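Local coordinates for protein endo-beta-mannanase (Rhizomucor miehei, PDB 4QP0) that probably hydrolyses internal beta-1,4-mannosidic linkages in mannans, galactomannans and glucomannans as a secreted glycoside hydrolase of family 5, at residues A[160-165]-A[207-212]. Numbering follows the deposited sequence.
Sequences KYKDDP and KSIDSN
Lys-162, in the short 3-10 turn 161-163, points its CB at Asp-210, the residue at which the chain leaves helix 192-209, and its outer methylenes pass Ile-209. At its root, CB sits beside the carboxylate of Asp-210, 3.6 Å from OD2, while the CA of Lys-162 is closer still to that oxygen at 3.4 Å. A chi1 of 63° sets CG over the main chain, flanked by N and C, and the rest of the chain is extended. It crosses Ile-209 at about a right angle, with CD of Lys-162 packed 3.9 Å from the CG2 methyl of Ile-209. The tip, NZ, is hydrogen-bonded to Asn-151 OD1 at the end of helix 136-151, whose last turn also packs against Ile-209.

The polar link across the contact comes from Asn-212. Its ND2 donates to the main-chain O of Lys-162 at 2.8 Å, a fairly straight bond (158°) whose acceptor lies close to the amide plane. The same nitrogen makes a weak, strongly bent second bond to Asp-163 OD1, the carboxylate being turned 48° from the amide. Asp-210 shapes this approach: its OD1 accepts from the backbone N of Asn-212 at 2.7 Å, closing an Asx turn just beyond the helix, and its OD2 is hydrogen-bonded to ND1 of His-213 and NE1 of Trp-170.

In this TIM-barrel enzyme the contact thus joins the loop entering barrel strand 167-171 to the one entering strand 214-216. With two certain N-H donors, Asn-212 N and Trp-170 NE1, and His-213 at OD2, the buried Asp-210 carboxylate is well satisfied and may well be ionised, and it positions the turn from which Asn-212 reaches the neighbouring loop.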
loop_
_atom_site.group_PDB
_atom_site.type_symbol
_atom_site.label_atom_id
_atom_site.label_comp_id
_atom_site.label_asym_id
_atom_site.label_seq_id
_atom_site.Cartn_x
_atom_site.Cartn_y
_atom_site.Cartn_z
ATOM N N LYS A 160 -20.337 2.223 -7.532
ATOM C CA LYS A 160 -19.369 1.185 -7.886
ATOM C C LYS A 160 -17.994 1.642 -7.412
ATOM O O LYS A 160 -17.708 2.842 -7.425
ATOM C CB LYS A 160 -19.346 0.926 -9.394
ATOM C CG LYS A 160 -20.653 0.399 -9.969
ATOM C CD LYS A 160 -20.466 -0.184 -11.362
ATOM C CE LYS A 160 -21.810 -0.463 -12.018
ATOM N NZ LYS A 160 -21.660 -1.100 -13.356
ATOM N N TYR A 161 -17.158 0.692 -6.985
ATOM C CA TYR A 161 -15.807 0.998 -6.499
ATOM C C TYR A 161 -15.025 1.796 -7.529
ATOM O O TYR A 161 -14.507 2.875 -7.217
ATOM C CB TYR A 161 -15.053 -0.280 -6.134
ATOM C CG TYR A 161 -15.455 -0.892 -4.813
ATOM C CD1 TYR A 161 -16.684 -0.583 -4.211
ATOM C CD2 TYR A 161 -14.620 -1.796 -4.171
ATOM C CE1 TYR A 161 -17.054 -1.145 -3.001
ATOM C CE2 TYR A 161 -14.988 -2.374 -2.962
ATOM C CZ TYR A 161 -16.202 -2.044 -2.382
ATOM O OH TYR A 161 -16.556 -2.613 -1.178
ATOM N N LYS A 162 -14.983 1.285 -8.760
ATOM C CA LYS A 162 -14.287 1.954 -9.852
ATOM C C LYS A 162 -14.771 3.388 -10.137
ATOM O O LYS A 162 -14.058 4.173 -10.760
ATOM C CB LYS A 162 -14.349 1.107 -11.121
ATOM C CG LYS A 162 -15.743 0.882 -11.669
ATOM C CD LYS A 162 -15.703 -0.135 -12.799
ATOM C CE LYS A 162 -17.034 -0.192 -13.532
ATOM N NZ LYS A 162 -17.088 -1.276 -14.561
ATOM N N ASP A 163 -15.980 3.721 -9.695
ATOM C CA ASP A 163 -16.520 5.059 -9.921
ATOM C C ASP A 163 -16.487 5.908 -8.648
ATOM O O ASP A 163 -16.976 7.034 -8.645
ATOM C CB ASP A 163 -17.940 4.988 -10.486
ATOM C CG ASP A 163 -18.000 4.291 -11.842
ATOM O OD1 ASP A 163 -17.090 4.488 -12.679
ATOM O OD2 ASP A 163 -18.975 3.547 -12.073
ATOM N N ASP A 164 -15.886 5.375 -7.586
ATOM C CA ASP A 164 -15.898 6.045 -6.289
ATOM C C ASP A 164 -14.710 6.994 -6.033
ATOM O O ASP A 164 -13.601 6.538 -5.779
ATOM C CB ASP A 164 -16.015 5.020 -5.157
ATOM C CG ASP A 164 -16.700 5.592 -3.935
ATOM O OD1 ASP A 164 -16.546 6.806 -3.679
ATOM O OD2 ASP A 164 -17.407 4.835 -3.237
ATOM N N PRO A 165 -14.955 8.316 -6.073
ATOM C CA PRO A 165 -13.972 9.383 -5.777
ATOM C C PRO A 165 -13.334 9.301 -4.394
ATOM O O PRO A 165 -12.286 9.917 -4.166
ATOM C CB PRO A 165 -14.808 10.661 -5.858
ATOM C CG PRO A 165 -16.208 10.207 -5.601
ATOM C CD PRO A 165 -16.289 8.888 -6.320
ATOM N N LYS A 207 -6.278 -0.954 -15.383
ATOM C CA LYS A 207 -6.586 0.203 -16.226
ATOM C C LYS A 207 -7.715 -0.020 -17.246
ATOM O O LYS A 207 -8.470 0.911 -17.544
ATOM C CB LYS A 207 -5.325 0.733 -16.917
ATOM C CG LYS A 207 -4.376 1.492 -15.993
ATOM C CD LYS A 207 -4.953 2.824 -15.521
ATOM C CE LYS A 207 -3.914 3.600 -14.730
ATOM N NZ LYS A 207 -4.294 5.024 -14.560
ATOM N N SER A 208 -7.839 -1.246 -17.763
ATOM C CA SER A 208 -8.884 -1.575 -18.740
ATOM C C SER A 208 -10.294 -1.570 -18.143
ATOM O O SER A 208 -11.246 -1.191 -18.821
ATOM C CB SER A 208 -8.587 -2.907 -19.461
ATOM O OG SER A 208 -8.819 -4.033 -18.628
ATOM N N ILE A 209 -10.435 -1.982 -16.884
ATOM C CA ILE A 209 -11.712 -1.835 -16.168
ATOM C C ILE A 209 -11.910 -0.413 -15.612
ATOM O O ILE A 209 -12.959 0.206 -15.803
ATOM C CB ILE A 209 -11.854 -2.854 -15.014
ATOM C CG1 ILE A 209 -11.702 -4.303 -15.522
ATOM C CG2 ILE A 209 -13.169 -2.649 -14.272
ATOM C CD1 ILE A 209 -12.942 -4.893 -16.168
ATOM N N ASP A 210 -10.898 0.101 -14.928
ATOM C CA ASP A 210 -11.040 1.358 -14.188
ATOM C C ASP A 210 -10.206 2.475 -14.813
ATOM O O ASP A 210 -8.975 2.485 -14.712
ATOM C CB ASP A 210 -10.660 1.141 -12.719
ATOM C CG ASP A 210 -10.827 2.398 -11.853
ATOM O OD1 ASP A 210 -10.797 3.545 -12.354
ATOM O OD2 ASP A 210 -10.961 2.226 -10.629
ATOM N N SER A 211 -10.885 3.418 -15.451
ATOM C CA SER A 211 -10.204 4.551 -16.068
ATOM C C SER A 211 -10.268 5.819 -15.202
ATOM O O SER A 211 -9.844 6.889 -15.634
ATOM C CB SER A 211 -10.790 4.822 -17.453
ATOM O OG SER A 211 -12.193 5.025 -17.357
ATOM N N ASN A 212 -10.795 5.706 -13.990
ATOM C CA ASN A 212 -10.908 6.882 -13.117
ATOM C C ASN A 212 -9.758 6.975 -12.131
ATOM O O ASN A 212 -9.293 8.062 -11.820
ATOM C CB ASN A 212 -12.249 6.897 -12.364
ATOM C CG ASN A 212 -13.449 6.762 -13.294
ATOM O OD1 ASN A 212 -13.479 7.337 -14.380
ATOM N ND2 ASN A 212 -14.443 5.997 -12.866
#